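C alpha-dehydrogenase (Sphingobium sp. SYK-6, PDB 4YAC) binds NADH and, as a member of the short-chain dehydrogenase/reductase family, probably oxidises the C alpha alcohol of lignin beta-aryl ethers with NAD(+). Local coordinates at residues T66-Y71 / V119-M124; A92-F97 / M112-N117; S183-G188 / F247-Y252. All blocks are in the same frame, centred on the assembly; numbering follows the deposited sequence.

Contact 1: T66-Y71 / V119-M124; sequences TDRAAY and VINGVM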
loop_
_atom_site.group_PDB
_atom_site.type_symbol
_atom_site.label_atom_id
_atom_site.label_comp_id
_atom_site.label_asym_id
_atom_site.label_seq_id
_atom_site.Cartn_x
_atom_site.Cartn_y
_atom_site.Cartn_z
ATOM N N THR A 66 -5.787 -9.913 15.283
ATOM C CA THR A 66 -4.393 -9.534 15.504
ATOM C C THR A 66 -3.660 -10.571 16.355
ATOM O O THR A 66 -2.444 -10.493 16.520
ATOM C CB THR A 66 -4.284 -8.141 16.181
ATOM O OG1 THR A 66 -4.737 -8.215 17.541
ATOM C CG2 THR A 66 -5.108 -7.110 15.417
ATOM N N ASP A 67 -4.404 -11.547 16.877
ATOM C CA ASP A 67 -3.847 -12.615 17.706
ATOM C C ASP A 67 -3.613 -13.860 16.852
ATOM O O ASP A 67 -4.547 -14.607 16.569
ATOM C CB ASP A 67 -4.800 -12.923 18.869
ATOM C CG ASP A 67 -4.219 -13.905 19.884
ATOM O OD1 ASP A 67 -3.417 -14.785 19.505
ATOM O OD2 ASP A 67 -4.585 -13.804 21.074
ATOM N N ARG A 68 -2.363 -14.084 16.461
ATOM C CA ARG A 68 -2.026 -15.128 15.499
ATOM C C ARG A 68 -2.350 -16.517 16.033
ATOM O O ARG A 68 -2.874 -17.368 15.303
ATOM C CB ARG A 68 -0.546 -15.029 15.124
ATOM C CG ARG A 68 -0.251 -13.849 14.206
ATOM C CD ARG A 68 1.221 -13.495 14.155
ATOM N NE ARG A 68 1.468 -12.420 13.200
ATOM C CZ ARG A 68 2.622 -11.772 13.086
ATOM N NH1 ARG A 68 3.640 -12.086 13.873
ATOM N NH2 ARG A 68 2.756 -10.810 12.186
ATOM N N ALA A 69 -2.054 -16.745 17.307
ATOM C CA ALA A 69 -2.312 -18.045 17.915
ATOM C C ALA A 69 -3.807 -18.336 17.922
ATOM O O ALA A 69 -4.248 -19.441 17.573
ATOM C CB ALA A 69 -1.752 -18.091 19.327
ATOM N N ALA A 70 -4.590 -17.337 18.316
ATOM C CA ALA A 70 -6.039 -17.490 18.369
ATOM C C ALA A 70 -6.615 -17.662 16.971
ATOM O O ALA A 70 -7.599 -18.372 16.793
ATOM C CB ALA A 70 -6.677 -16.301 19.060
ATOM N N TYR A 71 -6.004 -17.018 15.981
ATOM C CA TYR A 71 -6.488 -17.135 14.610
ATOM C C TYR A 71 -6.366 -18.588 14.159
ATOM O O TYR A 71 -7.306 -19.160 13.607
ATOM C CB TYR A 71 -5.709 -16.203 13.672
ATOM C CG TYR A 71 -6.507 -15.720 12.478
ATOM C CD1 TYR A 71 -7.310 -16.589 11.753
ATOM C CD2 TYR A 71 -6.463 -14.390 12.083
ATOM C CE1 TYR A 71 -8.042 -16.148 10.667
ATOM C CE2 TYR A 71 -7.195 -13.937 10.992
ATOM C CZ TYR A 71 -7.984 -14.823 10.293
ATOM O OH TYR A 71 -8.709 -14.382 9.209
ATOM N N VAL A 119 -5.290 -8.996 8.133
ATOM C CA VAL A 119 -5.436 -9.607 6.815
ATOM C C VAL A 119 -4.272 -10.556 6.542
ATOM O O VAL A 119 -4.477 -11.678 6.068
ATOM C CB VAL A 119 -5.513 -8.538 5.705
ATOM C CG1 VAL A 119 -5.577 -9.186 4.325
ATOM C CG2 VAL A 119 -6.718 -7.634 5.921
ATOM N N ILE A 120 -3.053 -10.104 6.833
ATOM C CA ILE A 120 -1.876 -10.960 6.702
ATOM C C ILE A 120 -2.061 -12.234 7.523
ATOM O O ILE A 120 -1.788 -13.341 7.050
ATOM C CB ILE A 120 -0.590 -10.246 7.159
ATOM C CG1 ILE A 120 -0.249 -9.106 6.203
ATOM C CG2 ILE A 120 0.588 -11.226 7.223
ATOM C CD1 ILE A 120 0.804 -8.168 6.741
ATOM N N ASN A 121 -2.521 -12.069 8.759
ATOM C CA ASN A 121 -2.685 -13.199 9.664
ATOM C C ASN A 121 -3.667 -14.233 9.118
ATOM O O ASN A 121 -3.425 -15.434 9.208
ATOM C CB ASN A 121 -3.146 -12.724 11.042
ATOM C CG ASN A 121 -2.063 -11.971 11.799
ATOM O OD1 ASN A 121 -0.883 -12.009 11.436
ATOM N ND2 ASN A 121 -2.464 -11.289 12.871
ATOM N N GLY A 122 -4.771 -13.770 8.546
ATOM C CA GLY A 122 -5.740 -14.680 7.959
ATOM C C GLY A 122 -5.171 -15.388 6.747
ATOM O O GLY A 122 -5.286 -16.611 6.615
ATOM N N VAL A 123 -4.552 -14.617 5.860
ATOM C CA VAL A 123 -3.964 -15.170 4.642
ATOM C C VAL A 123 -2.914 -16.230 4.982
ATOM O O VAL A 123 -2.901 -17.307 4.396
ATOM C CB VAL A 123 -3.350 -14.040 3.765
ATOM C CG1 VAL A 123 -2.413 -14.603 2.710
ATOM C CG2 VAL A 123 -4.457 -13.235 3.110
ATOM N N MET A 124 -2.049 -15.949 5.947
ATOM C CA MET A 124 -0.974 -16.881 6.269
ATOM C C MET A 124 -1.459 -18.075 7.082
ATOM O O MET A 124 -0.787 -19.097 7.133
ATOM C CB MET A 124 0.144 -16.162 7.025
ATOM C CG MET A 124 0.823 -15.059 6.221
ATOM S SD MET A 124 1.310 -15.546 4.553
ATOM C CE MET A 124 2.308 -16.991 4.895
HETATM O O HOH W 1 -0.835 -9.343 14.580
HETATM O O HOH W 2 0.851 -10.071 10.269
#

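Contact 2: A92-F97 / M112-N117; sequences AGVSQF and MDVNVN. With NAI (1,4-dihydronicotinamide adenine dinucleotide), chain B.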
loop_
_atom_site.group_PDB
_atom_site.type_symbol
_atom_site.label_atom_id
_atom_site.label_comp_id
_atom_site.label_asym_id
_atom_site.label_seq_id
_atom_site.Cartn_x
_atom_site.Cartn_y
_atom_site.Cartn_z
ATOM N N ALA A 92 -12.882 -7.559 7.964
ATOM C CA ALA A 92 -12.792 -6.733 9.167
ATOM C C ALA A 92 -11.875 -5.549 8.919
ATOM O O ALA A 92 -10.855 -5.668 8.246
ATOM C CB ALA A 92 -12.291 -7.548 10.346
ATOM N N GLY A 93 -12.256 -4.396 9.446
ATOM C CA GLY A 93 -11.426 -3.215 9.341
ATOM C C GLY A 93 -11.901 -2.151 10.299
ATOM O O GLY A 93 -13.064 -2.147 10.701
ATOM N N VAL A 94 -10.994 -1.250 10.665
ATOM C CA VAL A 94 -11.323 -0.123 11.527
ATOM C C VAL A 94 -10.824 1.171 10.905
ATOM O O VAL A 94 -10.021 1.150 9.972
ATOM C CB VAL A 94 -10.705 -0.277 12.928
ATOM C CG1 VAL A 94 -11.214 -1.545 13.593
ATOM C CG2 VAL A 94 -9.179 -0.292 12.848
ATOM N N SER A 95 -11.292 2.297 11.432
ATOM C CA SER A 95 -10.841 3.589 10.943
ATOM C C SER A 95 -11.028 4.688 11.973
ATOM O O SER A 95 -12.009 4.710 12.713
ATOM C CB SER A 95 -11.581 3.963 9.659
ATOM O OG SER A 95 -12.976 4.056 9.887
ATOM N N GLN A 96 -10.054 5.590 12.011
ATOM C CA GLN A 96 -10.162 6.825 12.768
ATOM C C GLN A 96 -9.396 7.886 11.996
ATOM O O GLN A 96 -8.216 7.715 11.689
ATOM C CB GLN A 96 -9.617 6.666 14.186
ATOM C CG GLN A 96 -10.085 7.748 15.150
ATOM C CD GLN A 96 -10.215 7.243 16.576
ATOM O OE1 GLN A 96 -11.321 7.097 17.096
ATOM N NE2 GLN A 96 -9.083 6.975 17.215
ATOM N N PHE A 97 -10.092 8.969 11.667
ATOM C CA PHE A 97 -9.544 10.023 10.825
ATOM C C PHE A 97 -9.095 11.220 11.653
ATOM O O PHE A 97 -9.581 11.436 12.764
ATOM C CB PHE A 97 -10.587 10.458 9.792
ATOM C CG PHE A 97 -11.139 9.323 8.976
ATOM C CD1 PHE A 97 -10.296 8.368 8.431
ATOM C CD2 PHE A 97 -12.502 9.205 8.767
ATOM C CE1 PHE A 97 -10.802 7.325 7.684
ATOM C CE2 PHE A 97 -13.012 8.161 8.022
ATOM C CZ PHE A 97 -12.160 7.220 7.481
ATOM N N MET A 112 -3.064 -0.167 11.823
ATOM C CA MET A 112 -2.134 -1.043 11.115
ATOM C C MET A 112 -2.360 -2.501 11.511
ATOM O O MET A 112 -2.388 -3.389 10.657
ATOM C CB MET A 112 -0.684 -0.649 11.407
ATOM C CG MET A 112 -0.214 0.570 10.641
ATOM S SD MET A 112 0.114 0.221 8.896
ATOM C CE MET A 112 -0.380 1.770 8.178
ATOM N N ASP A 113 -2.539 -2.750 12.803
ATOM C CA ASP A 113 -2.642 -4.124 13.288
ATOM C C ASP A 113 -3.910 -4.803 12.758
ATOM O O ASP A 113 -3.856 -5.929 12.269
ATOM C CB ASP A 113 -2.610 -4.159 14.824
ATOM C CG ASP A 113 -2.047 -5.462 15.381
ATOM O OD1 ASP A 113 -1.479 -6.267 14.611
ATOM O OD2 ASP A 113 -2.153 -5.668 16.608
ATOM N N VAL A 114 -5.051 -4.126 12.838
ATOM C CA VAL A 114 -6.299 -4.737 12.368
ATOM C C VAL A 114 -6.373 -4.772 10.847
ATOM O O VAL A 114 -6.676 -5.808 10.262
ATOM C CB VAL A 114 -7.543 -3.993 12.895
ATOM C CG1 VAL A 114 -8.827 -4.651 12.380
ATOM C CG2 VAL A 114 -7.544 -3.966 14.408
ATOM N N ASN A 115 -6.099 -3.642 10.206
ATOM C CA ASN A 115 -6.338 -3.522 8.772
ATOM C C ASN A 115 -5.293 -4.225 7.915
ATOM O O ASN A 115 -5.606 -4.677 6.812
ATOM C CB ASN A 115 -6.414 -2.049 8.369
ATOM C CG ASN A 115 -7.628 -1.346 8.945
ATOM O OD1 ASN A 115 -8.416 -1.937 9.692
ATOM N ND2 ASN A 115 -7.785 -0.072 8.601
ATOM N N VAL A 116 -4.056 -4.312 8.403
ATOM C CA VAL A 116 -2.997 -4.939 7.626
ATOM C C VAL A 116 -2.611 -6.283 8.238
ATOM O O VAL A 116 -2.733 -7.313 7.579
ATOM C CB VAL A 116 -1.754 -4.045 7.508
ATOM C CG1 VAL A 116 -0.760 -4.660 6.523
ATOM C CG2 VAL A 116 -2.148 -2.654 7.040
ATOM N N ASN A 117 -2.147 -6.292 9.484
ATOM C CA ASN A 117 -1.750 -7.553 10.102
ATOM C C ASN A 117 -2.915 -8.529 10.223
ATOM O O ASN A 117 -2.714 -9.729 10.102
ATOM C CB ASN A 117 -1.127 -7.329 11.483
ATOM C CG ASN A 117 0.329 -6.911 11.410
ATOM O OD1 ASN A 117 1.055 -7.291 10.489
ATOM N ND2 ASN A 117 0.767 -6.133 12.391
HETATM P PA NAI B . -18.447 -2.202 11.489
HETATM O O1A NAI B . -18.159 -1.506 12.796
HETATM O O2A NAI B . -19.959 -2.140 11.206
HETATM O O5B NAI B . -17.985 -3.703 11.572
HETATM C C5B NAI B . -16.665 -3.995 11.898
HETATM C C4B NAI B . -16.603 -5.301 12.571
HETATM O O4B NAI B . -15.199 -5.725 12.617
HETATM C C3B NAI B . -17.086 -5.218 13.944
HETATM O O3B NAI B . -17.992 -6.277 14.226
HETATM C C2B NAI B . -15.910 -5.302 14.772
HETATM O O2B NAI B . -16.209 -5.876 16.060
HETATM C C1B NAI B . -14.999 -6.129 14.009
HETATM N N9A NAI B . -13.626 -5.988 14.409
HETATM C C8A NAI B . -12.923 -4.848 14.657
HETATM N N7A NAI B . -11.665 -5.147 15.021
HETATM C C5A NAI B . -11.514 -6.508 15.017
HETATM C C6A NAI B . -10.487 -7.406 15.289
HETATM N N6A NAI B . -9.189 -6.965 15.696
HETATM N N1A NAI B . -10.714 -8.744 15.175
HETATM C C2A NAI B . -11.916 -9.225 14.806
HETATM N N3A NAI B . -12.933 -8.391 14.528
HETATM C C4A NAI B . -12.767 -7.048 14.627
HETATM O O3 NAI B . -17.657 -1.529 10.343
HETATM P PN NAI B . -18.175 -1.548 8.825
HETATM O O1N NAI B . -19.477 -0.770 8.727
HETATM O O2N NAI B . -17.066 -0.873 7.885
HETATM O O5D NAI B . -18.411 -3.009 8.365
HETATM O O HOH W 3 -8.714 -7.263 9.088
#

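Contact 3: S183-G188 / F247-Y252; sequences SLLCPG and FWVLPY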
loop_
_atom_site.group_PDB
_atom_site.type_symbol
_atom_site.label_atom_id
_atom_site.label_comp_id
_atom_site.label_asym_id
_atom_site.label_seq_id
_atom_site.Cartn_x
_atom_site.Cartn_y
_atom_site.Cartn_z
ATOM N N SER A 183 -9.920 -12.057 -5.030
ATOM C CA SER A 183 -10.748 -10.887 -5.291
ATOM C C SER A 183 -10.385 -9.746 -4.354
ATOM O O SER A 183 -10.114 -9.956 -3.171
ATOM C CB SER A 183 -12.233 -11.217 -5.135
ATOM O OG SER A 183 -12.652 -12.165 -6.105
ATOM N N LEU A 184 -10.385 -8.537 -4.909
ATOM C CA LEU A 184 -10.147 -7.322 -4.148
ATOM C C LEU A 184 -11.353 -6.400 -4.268
ATOM O O LEU A 184 -11.599 -5.815 -5.323
ATOM C CB LEU A 184 -8.879 -6.614 -4.638
ATOM C CG LEU A 184 -8.525 -5.288 -3.968
ATOM C CD1 LEU A 184 -8.220 -5.486 -2.489
ATOM C CD2 LEU A 184 -7.343 -4.663 -4.687
ATOM N N LEU A 185 -12.106 -6.294 -3.178
ATOM C CA LEU A 185 -13.261 -5.407 -3.104
ATOM C C LEU A 185 -12.851 -4.060 -2.523
ATOM O O LEU A 185 -12.216 -4.006 -1.473
ATOM C CB LEU A 185 -14.362 -6.032 -2.246
ATOM C CG LEU A 185 -15.575 -5.152 -1.932
ATOM C CD1 LEU A 185 -16.373 -4.838 -3.194
ATOM C CD2 LEU A 185 -16.449 -5.815 -0.879
ATOM N N CYS A 186 -13.226 -2.984 -3.209
ATOM C CA CYS A 186 -12.920 -1.628 -2.762
ATOM C C CYS A 186 -14.192 -0.803 -2.620
ATOM O O CYS A 186 -14.573 -0.087 -3.547
ATOM C CB CYS A 186 -11.967 -0.941 -3.739
ATOM S SG CYS A 186 -10.333 -1.704 -3.831
ATOM N N PRO A 187 -14.857 -0.901 -1.458
ATOM C CA PRO A 187 -16.057 -0.093 -1.218
ATOM C C PRO A 187 -15.747 1.397 -1.189
ATOM O O PRO A 187 -14.605 1.775 -0.927
ATOM C CB PRO A 187 -16.537 -0.569 0.158
ATOM C CG PRO A 187 -15.867 -1.887 0.380
ATOM C CD PRO A 187 -14.557 -1.786 -0.320
ATOM N N GLY A 188 -16.746 2.230 -1.461
ATOM C CA GLY A 188 -16.608 3.657 -1.255
ATOM C C GLY A 188 -16.746 3.942 0.225
ATOM O O GLY A 188 -15.783 3.817 0.981
ATOM N N PHE A 247 -11.026 -10.306 -10.111
ATOM C CA PHE A 247 -10.083 -9.706 -9.180
ATOM C C PHE A 247 -10.485 -8.297 -8.770
ATOM O O PHE A 247 -10.649 -8.018 -7.583
ATOM C CB PHE A 247 -8.680 -9.661 -9.765
ATOM C CG PHE A 247 -7.690 -9.016 -8.845
ATOM C CD1 PHE A 247 -7.240 -9.690 -7.722
ATOM C CD2 PHE A 247 -7.240 -7.727 -9.075
ATOM C CE1 PHE A 247 -6.343 -9.102 -6.857
ATOM C CE2 PHE A 247 -6.339 -7.134 -8.212
ATOM C CZ PHE A 247 -5.891 -7.821 -7.102
ATOM N N TRP A 248 -10.613 -7.404 -9.749
ATOM C CA TRP A 248 -10.985 -6.018 -9.476
ATOM C C TRP A 248 -12.484 -5.881 -9.240
ATOM O O TRP A 248 -13.266 -5.865 -10.188
ATOM C CB TRP A 248 -10.573 -5.099 -10.630
ATOM C CG TRP A 248 -9.097 -4.949 -10.812
ATOM C CD1 TRP A 248 -8.363 -5.332 -11.897
ATOM C CD2 TRP A 248 -8.169 -4.370 -9.886
ATOM N NE1 TRP A 248 -7.039 -5.026 -11.705
ATOM C CE2 TRP A 248 -6.892 -4.436 -10.476
ATOM C CE3 TRP A 248 -8.294 -3.801 -8.615
ATOM C CZ2 TRP A 248 -5.749 -3.956 -9.842
ATOM C CZ3 TRP A 248 -7.157 -3.324 -7.985
ATOM C CH2 TRP A 248 -5.902 -3.407 -8.600
ATOM N N VAL A 249 -12.880 -5.786 -7.976
ATOM C CA VAL A 249 -14.280 -5.569 -7.631
ATOM C C VAL A 249 -14.446 -4.115 -7.203
ATOM O O VAL A 249 -14.380 -3.780 -6.019
ATOM C CB VAL A 249 -14.761 -6.529 -6.524
ATOM C CG1 VAL A 249 -16.280 -6.491 -6.417
ATOM C CG2 VAL A 249 -14.295 -7.953 -6.816
ATOM N N LEU A 250 -14.653 -3.264 -8.204
ATOM C CA LEU A 250 -14.754 -1.821 -8.036
ATOM C C LEU A 250 -16.057 -1.341 -8.670
ATOM O O LEU A 250 -16.048 -0.780 -9.763
ATOM C CB LEU A 250 -13.557 -1.116 -8.689
ATOM C CG LEU A 250 -12.176 -1.756 -8.534
ATOM C CD1 LEU A 250 -11.225 -1.205 -9.581
ATOM C CD2 LEU A 250 -11.630 -1.522 -7.149
ATOM N N PRO A 251 -17.190 -1.566 -7.993
ATOM C CA PRO A 251 -18.473 -1.362 -8.676
ATOM C C PRO A 251 -18.928 0.101 -8.748
ATOM O O PRO A 251 -20.092 0.398 -8.481
ATOM C CB PRO A 251 -19.432 -2.211 -7.838
ATOM C CG PRO A 251 -18.867 -2.177 -6.469
ATOM C CD PRO A 251 -17.368 -2.079 -6.623
ATOM N N TYR A 252 -18.020 0.995 -9.134
ATOM C CA TYR A 252 -18.323 2.424 -9.211
ATOM C C TYR A 252 -17.744 3.057 -10.475
ATOM O O TYR A 252 -16.630 3.581 -10.454
ATOM C CB TYR A 252 -17.787 3.144 -7.973
ATOM C CG TYR A 252 -18.115 2.419 -6.694
ATOM C CD1 TYR A 252 -19.428 2.295 -6.266
ATOM C CD2 TYR A 252 -17.117 1.844 -5.924
ATOM C CE1 TYR A 252 -19.736 1.621 -5.108
ATOM C CE2 TYR A 252 -17.417 1.172 -4.757
ATOM C CZ TYR A 252 -18.730 1.066 -4.354
ATOM O OH TYR A 252 -19.047 0.401 -3.195
#

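Contact 1: T66-Y71 / V119-M124
Thr66 CA meets the nitrogen end of the Asn121 amide, 3.7 Å from Asn121 ND2. Water 1 bridges the same two residues. It donates to Thr66 O and accepts from Asn121 ND2, which also donates to Leu65 O. The Thr66 hydroxyl turns elsewhere, to Asp64. Asp67 is the N-cap of helix 68-81, and its OD1 accepts from Ala70 N at 3.0 Å. Arg68 makes the direct polar bond of the contact. Its NE lies 3.0 Å from Asn121 OD1, with an N-H...O angle of 168°. The oxygen sits in the guanidinium plane, but NE approaches from above the carbonyl plane. The two flat groups are 78° apart. Water 2 spans Arg68 NH2 and Asn121 OD1, so this oxygen accepts two bonds. Arg68 NH2 also forms a salt bridge with Asp109 of the second subunit. Tyr71 packs against the helix backbone. Its CG is anti to the backbone N (chi1 -151°), which turns the ring toward helix 105-133. Tyr71 CD2 lies 3.9 Å from Asn121 CB, and Tyr71 OH lies 3.2 Å from Gly122 CA. Gly122 has no side chain to hold the phenol off. The contact joins helix 68-81 to helix 105-133 of the Rossmann fold, beside the subunit interface.

Contact 2: A92-F97 / M112-N117
Two hydrogen bonds tie the Asn115 carboxamide to the backbone of Val94. Val94 N donates to Asn115 OD1 at 2.8 Å, in the carbonyl plane and on a lone pair. Asn115 ND2 donates to Val94 O at 2.9 Å, with the acceptor almost in the amide plane. The pair fixes the rotation of the amide. Asn115 CG is anti to its own carbonyl carbon (chi1 -67°), and this brings the amide to the loop. ND2 has a second acceptor in Thr160 OG1. Asn115 OD1 also lies 3.3 Å from Gly93 CA. Water 3 adds a bridge by donating to both Ala92 O and Val114 O.

Val94 CG2 and Val114 CB, 4.0 Å apart, are the one apolar pair between the segments, and the two side chains cross at about a right angle. Val94 CG1 and both methyls of Val114 lie against the adenine of NADH. Val94 CG1 is 3.9 Å from NADH C8A, and Val114 CG2 is 3.7 Å from NADH N6A.

Within the helix, Met112 O accepts from both Val116 N and Asn117 N, which marks a pi-type turn. The contact is one wall of the adenine pocket, where the Ala92-Gly93 end of the Asn-Thr-Ala-Gly sequence follows a Rossmann strand, as in other short-chain dehydrogenases.

Contact 3: S183-G188 / F247-Y252
Leu184 and Trp248 lie side by side on one face of the parallel Rossmann sheet, where strand 180-185 pairs with the edge strand 248-249. Leu184 CD2 meets Trp248 CZ3 at 3.6 Å. Leu184 CB sits over one face of the Phe247 ring, offset toward the rim. Phe247 turns its CE2 over the centre of the indole, so the two aromatic groups and the leucine form one apolar cluster. Helix 155-174 closes over it, with Ala168 against Leu184 and Arg172 against both rings. On the other face, Leu185 CD1 touches Val249 CG1 at 3.6 Å. The leucine CG is anti to the backbone N (chi1 173°), and the end of the chain leans toward the valine. Helix 231-243 packs on this pair through Val238 and Val237. Farther along, Cys186 CB and Leu250 CD2 are 3.5 Å apart, closer than carbons usually pack.

The backbone ladder runs between these layers. Leu184 N donates to Phe247 O at 2.7 Å, Val249 N to Leu184 O at 2.9 Å, and Cys186 N to Val249 O at 3.1 Å. Leu185 CA adds a C-H...O contact to that same Val249 oxygen.

Polar side-chain ends find partners outside the two segments: Trp248 NE1 bonds to Glu265 of the second subunit, and Ser183 OG to Arg246 O and His138 NE2. Beyond the ladder, Pro251 is the centre of an inverse gamma turn, and the Tyr252 phenol reaches across to residues 186-188. Gly188 N makes a weak 3.4 Å bond to Tyr252 OH. Cys186 O is buried with no hydrogen-bond partner, and it lies in the plane of the tyrosine ring at its edge, 3.3 Å from Tyr252 CE2.

How the contacts relate
Contacts 1 and 2 share helix 105-133 and touch each other, through Thr66 against Asp113 and Val114. Both are partly buried, and each relies on an asparagine amide and bridging water; contact 1 joins two helices, contact 2 a loop to a helix. Contact 2 borders the adenine of NADH directly, while contact 1 comes near the cofactor at Thr66 and reaches the second subunit at Arg68. Contact 3 is separate, about 23 Å from contact 1 and 18 Å from contact 2, centre to centre. It is a buried strand pairing with an apolar filling, held by backbone bonds rather than by amide side chains. Like contact 1, it meets the second subunit.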